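Local coordinates for shikimate dehydrogenase (NADP(+)) (Thermotoga maritima, PDB 3U62), which probably catalyses the reversible NADPH-linked reduction of 3-dehydroshikimate to shikimate, the fourth of seven steps in the pathway to chorismate, at residues A[33-38]-A[51-56]; A[82-87]-A[230-235]; A[136-141]-A[158-163]; A[201-204]-A[210-213]. One frame throughout, in Å; residues are numbered along the deposited sequence.

Contact 1 of 4, residues A[33-38]-A[51-56]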
loop_
_atom_site.group_PDB
_atom_site.type_symbol
_atom_site.label_atom_id
_atom_site.label_comp_id
_atom_site.label_asym_id
_atom_site.label_seq_id
_atom_site.Cartn_x
_atom_site.Cartn_y
_atom_site.Cartn_z
ATOM N N GLY A 33 -1.310 -15.836 -10.302
ATOM C CA GLY A 33 0.037 -16.349 -10.071
ATOM C C GLY A 33 0.980 -15.350 -9.428
ATOM O O GLY A 33 0.547 -14.425 -8.736
ATOM N N MET A 34 2.274 -15.550 -9.658
ATOM C CA MET A 34 3.318 -14.701 -9.087
ATOM C C MET A 34 4.561 -14.700 -9.966
ATOM O O MET A 34 4.955 -15.735 -10.509
ATOM C CB MET A 34 3.678 -15.151 -7.666
ATOM C CG MET A 34 4.113 -16.613 -7.542
ATOM S SD MET A 34 4.930 -16.990 -5.982
ATOM C CE MET A 34 3.625 -16.614 -4.809
ATOM N N GLU A 35 5.170 -13.526 -10.106
ATOM C CA GLU A 35 6.376 -13.368 -10.909
ATOM C C GLU A 35 7.371 -12.502 -10.144
ATOM O O GLU A 35 7.230 -11.273 -10.088
ATOM C CB GLU A 35 6.042 -12.734 -12.269
ATOM C CG GLU A 35 4.980 -13.478 -13.095
ATOM C CD GLU A 35 5.545 -14.599 -13.963
ATOM O OE1 GLU A 35 6.753 -14.905 -13.861
ATOM O OE2 GLU A 35 4.773 -15.177 -14.760
ATOM N N GLU A 36 8.367 -13.149 -9.537
ATOM C CA GLU A 36 9.403 -12.430 -8.800
ATOM C C GLU A 36 10.508 -11.991 -9.757
ATOM O O GLU A 36 11.389 -12.776 -10.118
ATOM C CB GLU A 36 9.959 -13.280 -7.652
ATOM C CG GLU A 36 10.671 -12.468 -6.576
ATOM C CD GLU A 36 10.997 -13.298 -5.348
ATOM O OE1 GLU A 36 12.019 -14.020 -5.370
ATOM O OE2 GLU A 36 10.236 -13.231 -4.360
ATOM N N ILE A 37 10.439 -10.726 -10.164
ATOM C CA ILE A 37 11.328 -10.177 -11.183
ATOM C C ILE A 37 12.306 -9.191 -10.548
ATOM O O ILE A 37 11.882 -8.204 -9.948
ATOM C CB ILE A 37 10.523 -9.453 -12.297
ATOM C CG1 ILE A 37 9.414 -10.364 -12.838
ATOM C CG2 ILE A 37 11.455 -8.997 -13.423
ATOM C CD1 ILE A 37 8.298 -9.636 -13.578
ATOM N N PRO A 38 13.619 -9.467 -10.659
ATOM C CA PRO A 38 14.598 -8.499 -10.166
ATOM C C PRO A 38 14.608 -7.228 -11.021
ATOM O O PRO A 38 14.334 -7.302 -12.224
ATOM C CB PRO A 38 15.930 -9.250 -10.285
ATOM C CG PRO A 38 15.700 -10.287 -11.324
ATOM C CD PRO A 38 14.263 -10.683 -11.191
ATOM N N GLU A 51 2.135 -9.860 -22.280
ATOM C CA GLU A 51 1.585 -10.749 -23.297
ATOM C C GLU A 51 0.862 -11.954 -22.697
ATOM O O GLU A 51 -0.083 -12.472 -23.298
ATOM C CB GLU A 51 2.684 -11.219 -24.252
ATOM C CG GLU A 51 3.232 -10.121 -25.156
ATOM C CD GLU A 51 4.215 -10.638 -26.187
ATOM O OE1 GLU A 51 4.084 -11.807 -26.616
ATOM O OE2 GLU A 51 5.120 -9.871 -26.581
ATOM N N GLU A 52 1.299 -12.390 -21.518
ATOM C CA GLU A 52 0.816 -13.644 -20.932
ATOM C C GLU A 52 -0.348 -13.492 -19.956
ATOM O O GLU A 52 -1.072 -14.455 -19.691
ATOM C CB GLU A 52 1.969 -14.402 -20.264
ATOM C CG GLU A 52 2.912 -15.078 -21.254
ATOM C CD GLU A 52 4.121 -15.732 -20.603
ATOM O OE1 GLU A 52 4.217 -15.744 -19.357
ATOM O OE2 GLU A 52 4.985 -16.237 -21.355
ATOM N N TYR A 53 -0.525 -12.283 -19.431
ATOM C CA TYR A 53 -1.559 -12.021 -18.436
ATOM C C TYR A 53 -2.532 -10.951 -18.913
ATOM O O TYR A 53 -2.127 -9.975 -19.551
ATOM C CB TYR A 53 -0.922 -11.585 -17.115
ATOM C CG TYR A 53 -0.074 -12.649 -16.456
ATOM C CD1 TYR A 53 -0.646 -13.583 -15.594
ATOM C CD2 TYR A 53 1.300 -12.718 -16.689
ATOM C CE1 TYR A 53 0.124 -14.562 -14.986
ATOM C CE2 TYR A 53 2.081 -13.692 -16.084
ATOM C CZ TYR A 53 1.486 -14.608 -15.233
ATOM O OH TYR A 53 2.245 -15.580 -14.627
ATOM N N ASP A 54 -3.813 -11.143 -18.604
ATOM C CA ASP A 54 -4.842 -10.141 -18.892
ATOM C C ASP A 54 -4.656 -8.917 -18.004
ATOM O O ASP A 54 -4.835 -7.779 -18.446
ATOM C CB ASP A 54 -6.237 -10.731 -18.685
ATOM C CG ASP A 54 -6.545 -11.847 -19.659
ATOM O OD1 ASP A 54 -6.304 -13.023 -19.311
ATOM O OD2 ASP A 54 -7.006 -11.549 -20.781
ATOM N N GLY A 55 -4.301 -9.167 -16.748
ATOM C CA GLY A 55 -4.044 -8.113 -15.784
ATOM C C GLY A 55 -3.107 -8.611 -14.709
ATOM O O GLY A 55 -2.794 -9.802 -14.656
ATOM N N PHE A 56 -2.650 -7.698 -13.860
ATOM C CA PHE A 56 -1.770 -8.058 -12.758
ATOM C C PHE A 56 -1.654 -6.952 -11.725
ATOM O O PHE A 56 -1.971 -5.791 -11.996
ATOM C CB PHE A 56 -0.372 -8.470 -13.259
ATOM C CG PHE A 56 0.319 -7.430 -14.106
ATOM C CD1 PHE A 56 1.177 -6.498 -13.527
ATOM C CD2 PHE A 56 0.141 -7.407 -15.486
ATOM C CE1 PHE A 56 1.827 -5.545 -14.308
ATOM C CE2 PHE A 56 0.786 -6.459 -16.275
ATOM C CZ PHE A 56 1.632 -5.526 -15.686
HETATM O O HOH W 1 2.542 -17.179 -12.299
#
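Tyr53 OH donates a hydrogen bond to Glu35 OE2, 2.6 Å away, and this bond carries the direct contact. The hydroxyl comes to the anti side of the carboxylate oxygen, 22° out of the carboxylate plane. Seen from the tyrosine, OE2 sits at the ring edge in the ring plane, while the two planes stand almost perpendicular, 84° apart. Glu35 reaches this position by folding at its second torsion (chi2 -86°).

A water adds an indirect link. It donates to Tyr53 OH at 2.8 Å and accepts from the backbone N of Met34 at 3.1 Å, so the phenol serves as both donor and acceptor.

Arg48, on the helix between the segments, forms salt bridges with Glu35 OE1 and Glu52 OE1, which probably offsets the proximity of the two acids. Replacing Glu35 by an alanine is likely to leave Tyr53 OH without this acceptor and Arg48 short of one counter-charge.

Tyrosine suits the end of helix 42-52, being long enough to reach back to strand 31-36. Between the two segments the link is polar and directional, a probably charge-assisted bond that adds to the apolar packing of Ile37 and Phe56 on Ile49 of the beta-alpha-beta crossover helix.

Contact 2 of 4, residues A[82-87]-A[230-235]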
loop_
_atom_site.group_PDB
_atom_site.type_symbol
_atom_site.label_atom_id
_atom_site.label_comp_id
_atom_site.label_asym_id
_atom_site.label_seq_id
_atom_site.Cartn_x
_atom_site.Cartn_y
_atom_site.Cartn_z
ATOM N N VAL A 82 1.679 2.594 -10.175
ATOM C CA VAL A 82 0.621 1.719 -10.662
ATOM C C VAL A 82 0.739 0.375 -9.946
ATOM O O VAL A 82 1.790 -0.269 -9.999
ATOM C CB VAL A 82 0.708 1.527 -12.201
ATOM C CG1 VAL A 82 -0.139 0.346 -12.660
ATOM C CG2 VAL A 82 0.288 2.797 -12.926
ATOM N N ASN A 83 -0.327 -0.038 -9.266
ATOM C CA ASN A 83 -0.341 -1.338 -8.593
ATOM C C ASN A 83 -1.356 -2.315 -9.181
ATOM O O ASN A 83 -1.434 -3.464 -8.749
ATOM C CB ASN A 83 -0.573 -1.181 -7.086
ATOM C CG ASN A 83 -2.021 -0.887 -6.746
ATOM O OD1 ASN A 83 -2.651 -0.026 -7.358
ATOM N ND2 ASN A 83 -2.555 -1.602 -5.761
ATOM N N CYS A 84 -2.139 -1.849 -10.151
ATOM C CA CYS A 84 -3.145 -2.682 -10.797
ATOM C C CYS A 84 -3.187 -2.392 -12.290
ATOM O O CYS A 84 -3.445 -1.261 -12.707
ATOM C CB CYS A 84 -4.523 -2.456 -10.166
ATOM S SG CYS A 84 -5.856 -3.465 -10.878
ATOM N N VAL A 85 -2.924 -3.423 -13.085
ATOM C CA VAL A 85 -2.940 -3.307 -14.538
ATOM C C VAL A 85 -4.043 -4.184 -15.113
ATOM O O VAL A 85 -4.289 -5.286 -14.622
ATOM C CB VAL A 85 -1.570 -3.691 -15.158
ATOM C CG1 VAL A 85 -1.636 -3.716 -16.683
ATOM C CG2 VAL A 85 -0.488 -2.726 -14.697
ATOM N N PHE A 86 -4.716 -3.673 -16.140
ATOM C CA PHE A 86 -5.681 -4.456 -16.898
ATOM C C PHE A 86 -5.615 -4.090 -18.375
ATOM O O PHE A 86 -5.955 -2.969 -18.765
ATOM C CB PHE A 86 -7.100 -4.266 -16.349
ATOM C CG PHE A 86 -8.113 -5.236 -16.907
ATOM C CD1 PHE A 86 -7.847 -6.604 -16.950
ATOM C CD2 PHE A 86 -9.346 -4.781 -17.368
ATOM C CE1 PHE A 86 -8.785 -7.499 -17.458
ATOM C CE2 PHE A 86 -10.291 -5.670 -17.876
ATOM C CZ PHE A 86 -10.009 -7.032 -17.920
ATOM N N ARG A 87 -5.156 -5.047 -19.180
ATOM C CA ARG A 87 -5.111 -4.925 -20.639
ATOM C C ARG A 87 -4.551 -3.591 -21.133
ATOM O O ARG A 87 -5.207 -2.853 -21.875
ATOM C CB ARG A 87 -6.480 -5.251 -21.246
ATOM C CG ARG A 87 -6.840 -6.705 -21.036
ATOM C CD ARG A 87 -8.239 -7.065 -21.468
ATOM N NE ARG A 87 -8.392 -8.516 -21.401
ATOM C CZ ARG A 87 -9.548 -9.160 -21.284
ATOM N NH1 ARG A 87 -10.695 -8.494 -21.219
ATOM N NH2 ARG A 87 -9.553 -10.484 -21.230
ATOM N N MET A 230 -10.595 -5.476 -3.443
ATOM C CA MET A 230 -11.961 -5.201 -3.881
ATOM C C MET A 230 -11.966 -4.328 -5.134
ATOM O O MET A 230 -12.659 -4.635 -6.109
ATOM C CB MET A 230 -12.749 -4.522 -2.758
ATOM C CG MET A 230 -14.173 -4.116 -3.129
ATOM S SD MET A 230 -15.004 -3.178 -1.832
ATOM C CE MET A 230 -15.247 -4.446 -0.587
ATOM N N GLU A 231 -11.184 -3.250 -5.102
ATOM C CA GLU A 231 -11.088 -2.323 -6.227
ATOM C C GLU A 231 -10.462 -2.983 -7.459
ATOM O O GLU A 231 -10.912 -2.744 -8.583
ATOM C CB GLU A 231 -10.308 -1.066 -5.825
ATOM C CG GLU A 231 -10.462 0.121 -6.783
ATOM C CD GLU A 231 -11.811 0.820 -6.689
ATOM O OE1 GLU A 231 -12.518 0.646 -5.655
ATOM O OE2 GLU A 231 -12.167 1.544 -7.662
ATOM N N ASN A 232 -9.435 -3.807 -7.241
ATOM C CA ASN A 232 -8.806 -4.582 -8.316
ATOM C C ASN A 232 -9.824 -5.423 -9.070
ATOM O O ASN A 232 -9.861 -5.414 -10.303
ATOM C CB ASN A 232 -7.724 -5.519 -7.764
ATOM C CG ASN A 232 -6.541 -4.782 -7.168
ATOM O OD1 ASN A 232 -6.310 -3.605 -7.448
ATOM N ND2 ASN A 232 -5.776 -5.482 -6.339
ATOM N N LEU A 233 -10.645 -6.149 -8.313
ATOM C CA LEU A 233 -11.646 -7.044 -8.884
ATOM C C LEU A 233 -12.738 -6.286 -9.631
ATOM O O LEU A 233 -13.267 -6.783 -10.631
ATOM C CB LEU A 233 -12.252 -7.947 -7.804
ATOM C CG LEU A 233 -11.323 -8.994 -7.175
ATOM C CD1 LEU A 233 -11.955 -9.582 -5.933
ATOM C CD2 LEU A 233 -10.959 -10.103 -8.162
ATOM N N LYS A 234 -13.071 -5.088 -9.150
ATOM C CA LYS A 234 -14.031 -4.223 -9.835
ATOM C C LYS A 234 -13.476 -3.744 -11.178
ATOM O O LYS A 234 -14.187 -3.750 -12.187
ATOM C CB LYS A 234 -14.422 -3.029 -8.960
ATOM C CG LYS A 234 -15.326 -3.378 -7.786
ATOM C CD LYS A 234 -15.682 -2.136 -6.986
ATOM C CE LYS A 234 -16.544 -2.478 -5.783
ATOM N NZ LYS A 234 -16.979 -1.257 -5.047
ATOM N N ILE A 235 -12.206 -3.336 -11.176
ATOM C CA ILE A 235 -11.511 -2.923 -12.397
ATOM C C ILE A 235 -11.444 -4.075 -13.406
ATOM O O ILE A 235 -11.668 -3.876 -14.603
ATOM C CB ILE A 235 -10.096 -2.364 -12.086
ATOM C CG1 ILE A 235 -10.216 -0.991 -11.415
ATOM C CG2 ILE A 235 -9.247 -2.263 -13.357
ATOM C CD1 ILE A 235 -8.930 -0.470 -10.805
#
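The backbone O of Ile235 approaches the Phe86 ring obliquely, 3.7 Å from CD2; one face of the ring carries CD of the adjacent Arg87, 3.9 Å above the plane and displaced toward the rim. The Arg87 guanidinium in turn has Phe86 CE1 over one of its own faces, and its NH2 forms a salt bridge with Asp54. Trp236, just past the helical segment, also meets the Phe86 ring.

This is alpha/beta packing in the substrate-binding domain of the shikimate dehydrogenase fold: helix 222-235, from late in the chain, lies against strand 84-86 of the mixed sheet. The short axes run nearly parallel, 11° apart, at a closest approach of 9.2 Å. The strand opens with a classic beta bulge, Asn83 and Cys84 both facing Tyr91.

Small and branched apolar groups suit such a seam. Ile235 CG2 rests 4.2 Å from Phe86 CB, and its CD1 lies 4.3 Å from Cys84 SG. With SG trans to the backbone N (chi1 -179°), the compact cysteine extends to the helix and fits beside the Asn232 amide.

That amide is fixed from both ends. ND2 bonds to Gln228 OE1 and Tyr19 OH, while OD1, hydrogen-bonded to Thr93 OG1, comes within 3.4 Å of Cys84 CB.

Contact 3 of 4, residues A[136-141]-A[158-163]. With SO4 (sulfate ion), chain E; SO4 (sulfate ion), chain D.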
loop_
_atom_site.group_PDB
_atom_site.type_symbol
_atom_site.label_atom_id
_atom_site.label_comp_id
_atom_site.label_asym_id
_atom_site.label_seq_id
_atom_site.Cartn_x
_atom_site.Cartn_y
_atom_site.Cartn_z
ATOM N N TRP A 136 3.569 15.584 7.066
ATOM C CA TRP A 136 5.020 15.587 7.195
ATOM C C TRP A 136 5.580 14.237 6.778
ATOM O O TRP A 136 5.310 13.217 7.415
ATOM C CB TRP A 136 5.441 15.894 8.635
ATOM C CG TRP A 136 4.886 17.170 9.207
ATOM C CD1 TRP A 136 4.454 18.269 8.512
ATOM C CD2 TRP A 136 4.739 17.495 10.596
ATOM N NE1 TRP A 136 4.029 19.243 9.381
ATOM C CE2 TRP A 136 4.195 18.798 10.666
ATOM C CE3 TRP A 136 5.007 16.807 11.789
ATOM C CZ2 TRP A 136 3.917 19.430 11.882
ATOM C CZ3 TRP A 136 4.728 17.436 12.998
ATOM C CH2 TRP A 136 4.190 18.735 13.034
ATOM N N VAL A 137 6.353 14.238 5.700
ATOM C CA VAL A 137 6.996 13.026 5.213
ATOM C C VAL A 137 8.369 12.880 5.861
ATOM O O VAL A 137 9.155 13.828 5.895
ATOM C CB VAL A 137 7.119 13.027 3.667
ATOM C CG1 VAL A 137 7.933 11.833 3.176
ATOM C CG2 VAL A 137 5.742 13.026 3.024
ATOM N N VAL A 138 8.636 11.691 6.392
ATOM C CA VAL A 138 9.941 11.356 6.947
ATOM C C VAL A 138 10.473 10.164 6.164
ATOM O O VAL A 138 9.903 9.073 6.227
ATOM C CB VAL A 138 9.850 11.016 8.456
ATOM C CG1 VAL A 138 11.219 10.673 9.017
ATOM C CG2 VAL A 138 9.242 12.174 9.229
ATOM N N ASN A 139 11.549 10.370 5.411
ATOM C CA ASN A 139 12.073 9.305 4.559
ATOM C C ASN A 139 13.596 9.152 4.585
ATOM O O ASN A 139 14.303 9.932 5.228
ATOM C CB ASN A 139 11.543 9.441 3.125
ATOM C CG ASN A 139 12.342 10.425 2.291
ATOM O OD1 ASN A 139 12.543 11.578 2.679
ATOM N ND2 ASN A 139 12.799 9.973 1.129
ATOM N N ARG A 140 14.082 8.140 3.869
ATOM C CA ARG A 140 15.479 7.729 3.947
ATOM C C ARG A 140 16.321 8.170 2.752
ATOM O O ARG A 140 17.469 8.590 2.930
ATOM C CB ARG A 140 15.573 6.208 4.115
ATOM C CG ARG A 140 14.989 5.687 5.424
ATOM C CD ARG A 140 14.692 4.193 5.358
ATOM N NE ARG A 140 13.657 3.882 4.368
ATOM C CZ ARG A 140 13.245 2.652 4.063
ATOM N NH1 ARG A 140 13.772 1.594 4.665
ATOM N NH2 ARG A 140 12.300 2.482 3.147
ATOM N N THR A 141 15.758 8.091 1.547
ATOM C CA THR A 141 16.541 8.306 0.327
ATOM C C THR A 141 16.276 9.655 -0.335
ATOM O O THR A 141 15.130 10.120 -0.393
ATOM C CB THR A 141 16.315 7.179 -0.715
ATOM O OG1 THR A 141 14.972 7.240 -1.214
ATOM C CG2 THR A 141 16.550 5.806 -0.101
ATOM N N ASP A 158 16.355 10.581 10.961
ATOM C CA ASP A 158 16.886 10.967 12.277
ATOM C C ASP A 158 15.972 11.967 12.994
ATOM O O ASP A 158 16.066 12.140 14.211
ATOM C CB ASP A 158 18.296 11.546 12.147
ATOM C CG ASP A 158 18.359 12.723 11.195
ATOM O OD1 ASP A 158 18.193 12.508 9.979
ATOM O OD2 ASP A 158 18.586 13.858 11.664
ATOM N N GLN A 159 15.092 12.613 12.232
ATOM C CA GLN A 159 14.156 13.590 12.783
ATOM C C GLN A 159 12.815 12.962 13.163
ATOM O O GLN A 159 11.951 13.643 13.722
ATOM C CB GLN A 159 13.928 14.735 11.788
ATOM C CG GLN A 159 15.181 15.519 11.433
ATOM C CD GLN A 159 14.918 16.591 10.396
ATOM O OE1 GLN A 159 14.719 16.298 9.217
ATOM N NE2 GLN A 159 14.928 17.846 10.830
ATOM N N LEU A 160 12.649 11.669 12.873
ATOM C CA LEU A 160 11.372 10.979 13.091
ATOM C C LEU A 160 10.844 11.129 14.516
ATOM O O LEU A 160 9.683 11.487 14.718
ATOM C CB LEU A 160 11.462 9.493 12.712
ATOM C CG LEU A 160 10.169 8.672 12.846
ATOM C CD1 LEU A 160 9.107 9.160 11.861
ATOM C CD2 LEU A 160 10.448 7.195 12.622
ATOM N N ASP A 161 11.706 10.858 15.490
ATOM C CA ASP A 161 11.334 10.911 16.898
ATOM C C ASP A 161 10.792 12.285 17.312
ATOM O O ASP A 161 9.757 12.371 17.979
ATOM C CB ASP A 161 12.528 10.506 17.766
ATOM C CG ASP A 161 12.154 10.285 19.219
ATOM O OD1 ASP A 161 13.024 10.494 20.089
ATOM O OD2 ASP A 161 10.992 9.903 19.498
ATOM N N GLU A 162 11.487 13.347 16.905
ATOM C CA GLU A 162 11.074 14.720 17.216
ATOM C C GLU A 162 9.777 15.111 16.520
ATOM O O GLU A 162 8.921 15.766 17.126
ATOM C CB GLU A 162 12.150 15.723 16.806
ATOM C CG GLU A 162 13.448 15.645 17.573
ATOM C CD GLU A 162 14.594 16.262 16.782
ATOM O OE1 GLU A 162 14.488 17.441 16.349
ATOM O OE2 GLU A 162 15.613 15.566 16.591
ATOM N N VAL A 163 9.636 14.730 15.250
ATOM C CA VAL A 163 8.473 15.150 14.465
ATOM C C VAL A 163 7.186 14.432 14.886
ATOM O O VAL A 163 6.108 15.034 14.874
ATOM C CB VAL A 163 8.691 15.053 12.920
ATOM C CG1 VAL A 163 9.846 15.950 12.475
ATOM C CG2 VAL A 163 8.912 13.615 12.474
HETATM S S SO4 E . 12.339 5.900 1.562
HETATM O O1 SO4 E . 13.174 4.739 1.264
HETATM O O2 SO4 E . 12.927 7.092 0.951
HETATM O O3 SO4 E . 12.266 6.088 3.008
HETATM O O4 SO4 E . 10.995 5.685 1.032
HETATM S S SO4 D . 10.370 -0.185 0.933
HETATM O O1 SO4 D . 11.324 -1.103 0.312
HETATM O O2 SO4 D . 10.277 1.042 0.142
HETATM O O3 SO4 D . 10.817 0.142 2.284
HETATM O O4 SO4 D . 9.055 -0.816 0.992
#
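Val138 points its branched side chain from strand 135-139 into Leu160 and Val163 of helix 160-165, which follows the next strand, 153-156. Its CB already lies 3.9 Å from Leu160 CD1. From there CG1 packs against both CB and CD1 of Leu160, the two side chains crossing at about a right angle. CG2 goes the other way, anti to the carbonyl carbon, and touches Val163 CG2 at 3.6 Å, the two valines lying side by side and pointing opposite ways. A glycine in place of Val138 would probably open a gap between strand and helix, leaving Leu160 CD1 and Val163 CG2 without their shared partner.

Two residues back, Trp136 brings its edge to the same helix: CZ3 lies 3.3 Å from Val163 O, which sits in the plane of the indole.

At the other end of the strand, Asn139, Arg140 and Thr141 hold a sulfate, probably from the crystallisation liquor. Arg140 NE donates to its O3 almost straight (2.9 Å, 176°), and Asn139 ND2 and Thr141 OG1 both donate to O2. This grip is consistent with the predicted NADP(+) site and with a pocket for the 2'-phosphate of the cofactor.

Strand 135-139 runs between strands 111-114 and 153-156 in the parallel Rossmann sheet; helix 160-165 covers them, Leu160 reaching Val112 and Val114, Val163 reaching Phe155.

Contact 4 of 4, residues A[201-204]-A[210-213]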
loop_
_atom_site.group_PDB
_atom_site.type_symbol
_atom_site.label_atom_id
_atom_site.label_comp_id
_atom_site.label_asym_id
_atom_site.label_seq_id
_atom_site.Cartn_x
_atom_site.Cartn_y
_atom_site.Cartn_z
ATOM N N TYR A 201 1.056 -5.877 6.513
ATOM C CA TYR A 201 -0.120 -6.707 6.709
ATOM C C TYR A 201 -0.225 -7.320 8.114
ATOM O O TYR A 201 -1.321 -7.445 8.662
ATOM C CB TYR A 201 -0.126 -7.794 5.626
ATOM C CG TYR A 201 -1.241 -8.794 5.751
ATOM C CD1 TYR A 201 -1.053 -9.984 6.454
ATOM C CD2 TYR A 201 -2.487 -8.554 5.176
ATOM C CE1 TYR A 201 -2.075 -10.909 6.584
ATOM C CE2 TYR A 201 -3.522 -9.476 5.302
ATOM C CZ TYR A 201 -3.304 -10.652 6.005
ATOM O OH TYR A 201 -4.310 -11.580 6.140
ATOM N N PHE A 202 0.922 -7.687 8.683
ATOM C CA PHE A 202 0.988 -8.395 9.966
ATOM C C PHE A 202 1.549 -7.503 11.077
ATOM O O PHE A 202 2.035 -6.402 10.807
ATOM C CB PHE A 202 1.829 -9.675 9.824
ATOM C CG PHE A 202 3.119 -9.486 9.058
ATOM C CD1 PHE A 202 4.268 -9.029 9.700
ATOM C CD2 PHE A 202 3.189 -9.781 7.697
ATOM C CE1 PHE A 202 5.462 -8.856 8.999
ATOM C CE2 PHE A 202 4.378 -9.611 6.986
ATOM C CZ PHE A 202 5.516 -9.149 7.640
ATOM N N ASP A 203 1.470 -7.986 12.320
ATOM C CA ASP A 203 1.983 -7.255 13.480
ATOM C C ASP A 203 3.448 -6.877 13.312
ATOM O O ASP A 203 4.294 -7.722 12.999
ATOM C CB ASP A 203 1.815 -8.072 14.766
ATOM C CG ASP A 203 0.407 -8.007 15.335
ATOM O OD1 ASP A 203 -0.470 -7.334 14.752
ATOM O OD2 ASP A 203 0.174 -8.644 16.385
ATOM N N THR A 204 3.726 -5.594 13.503
ATOM C CA THR A 204 5.082 -5.070 13.493
ATOM C C THR A 204 5.399 -4.546 14.888
ATOM O O THR A 204 4.480 -4.322 15.681
ATOM C CB THR A 204 5.228 -3.914 12.483
ATOM O OG1 THR A 204 4.285 -2.880 12.795
ATOM C CG2 THR A 204 4.982 -4.403 11.065
ATOM N N ALA A 210 2.377 0.520 19.858
ATOM C CA ALA A 210 1.194 1.378 19.885
ATOM C C ALA A 210 0.099 0.802 20.781
ATOM O O ALA A 210 -0.584 1.542 21.491
ATOM C CB ALA A 210 0.670 1.601 18.478
ATOM N N ARG A 211 -0.065 -0.521 20.732
ATOM C CA ARG A 211 -1.030 -1.221 21.582
ATOM C C ARG A 211 -0.659 -1.128 23.055
ATOM O O ARG A 211 -1.527 -0.895 23.900
ATOM C CB ARG A 211 -1.161 -2.684 21.165
ATOM C CG ARG A 211 -1.987 -2.891 19.916
ATOM C CD ARG A 211 -1.902 -4.320 19.439
ATOM N NE ARG A 211 -2.487 -4.476 18.111
ATOM C CZ ARG A 211 -2.233 -5.495 17.295
ATOM N NH1 ARG A 211 -1.393 -6.459 17.660
ATOM N NH2 ARG A 211 -2.813 -5.549 16.105
ATOM N N LYS A 212 0.626 -1.313 23.352
ATOM C CA LYS A 212 1.137 -1.182 24.715
ATOM C C LYS A 212 0.852 0.202 25.300
ATOM O O LYS A 212 0.624 0.334 26.505
ATOM C CB LYS A 212 2.641 -1.467 24.763
ATOM C CG LYS A 212 3.007 -2.936 24.626
ATOM C CD LYS A 212 4.499 -3.153 24.815
ATOM C CE LYS A 212 4.868 -4.615 24.633
ATOM N NZ LYS A 212 6.343 -4.826 24.661
ATOM N N LEU A 213 0.860 1.220 24.442
ATOM C CA LEU A 213 0.702 2.609 24.878
ATOM C C LEU A 213 -0.746 3.110 24.839
ATOM O O LEU A 213 -1.040 4.217 25.302
ATOM C CB LEU A 213 1.619 3.533 24.067
ATOM C CG LEU A 213 3.128 3.263 24.162
ATOM C CD1 LEU A 213 3.879 4.023 23.079
ATOM C CD2 LEU A 213 3.680 3.604 25.544
#
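Asp203 and Arg211 bracket most of helix 205-213, the aspartate in the loop before it and the arginine near its far end, with their CA atoms 10.5 Å apart, a gap that a short aspartate can close only with a long partner. Arg211 covers most of that gap. Its chain is extended from CG to NE, which carries the guanidinium back along the outside of the helix to the loop.

There it forms a salt bridge with two contacts. NH1 approaches Asp203 OD2 at 3.0 Å, and NH2 approaches OD1 at 3.2 Å. Neither bond is straight, with N-H...O angles of 147° and 131°, and both count as weak hydrogen bonds. This is consistent with the turn of the flat groups: carboxylate and guanidinium planes are 67° apart, so the pair is not the coplanar fork of an ideal bidentate bridge, although OD2 does sit at the guanidinium edge in its plane. Attraction between the charges therefore probably matters more than bond direction. Asp203 OD1 has a second cationic partner in Lys220. Both residues are exposed, where charged groups are at home, and the arginine also touches Ile218 on strand 217-219.

The next residue, Thr204, is the N-cap of the helix: its OG1 makes a weak bond to Val207 N and another hydrogen bond with Asp198. The arrangement is thus a capped strand-loop-helix connection of the Rossmann domain, and its loop carries Tyr201, predicted to bind shikimate.

Contacts 1 and 2 share the mixed sheet of the substrate-binding domain, their centres 13 Å apart; neighbouring strands join them through Phe56 O and Val85 N, 2.8 Å apart and probably hydrogen-bonded. Contacts 3 and 4 belong to the Rossmann domain, centres 20 Å apart, and lie across the chain's centre from the first pair. Contact 3, whose sulfate occupies the predicted NADP(+) site, is centred 32 Å from contact 2. Contacts 2 and 4 come within about 12 Å (nearest atoms) and contribute Asn83 and Tyr201, one from each domain, to the predicted shikimate site. Contact 1 stands off it, the Glu35 side chain about 10 Å from those of Ser13 and Thr59, also predicted shikimate binders.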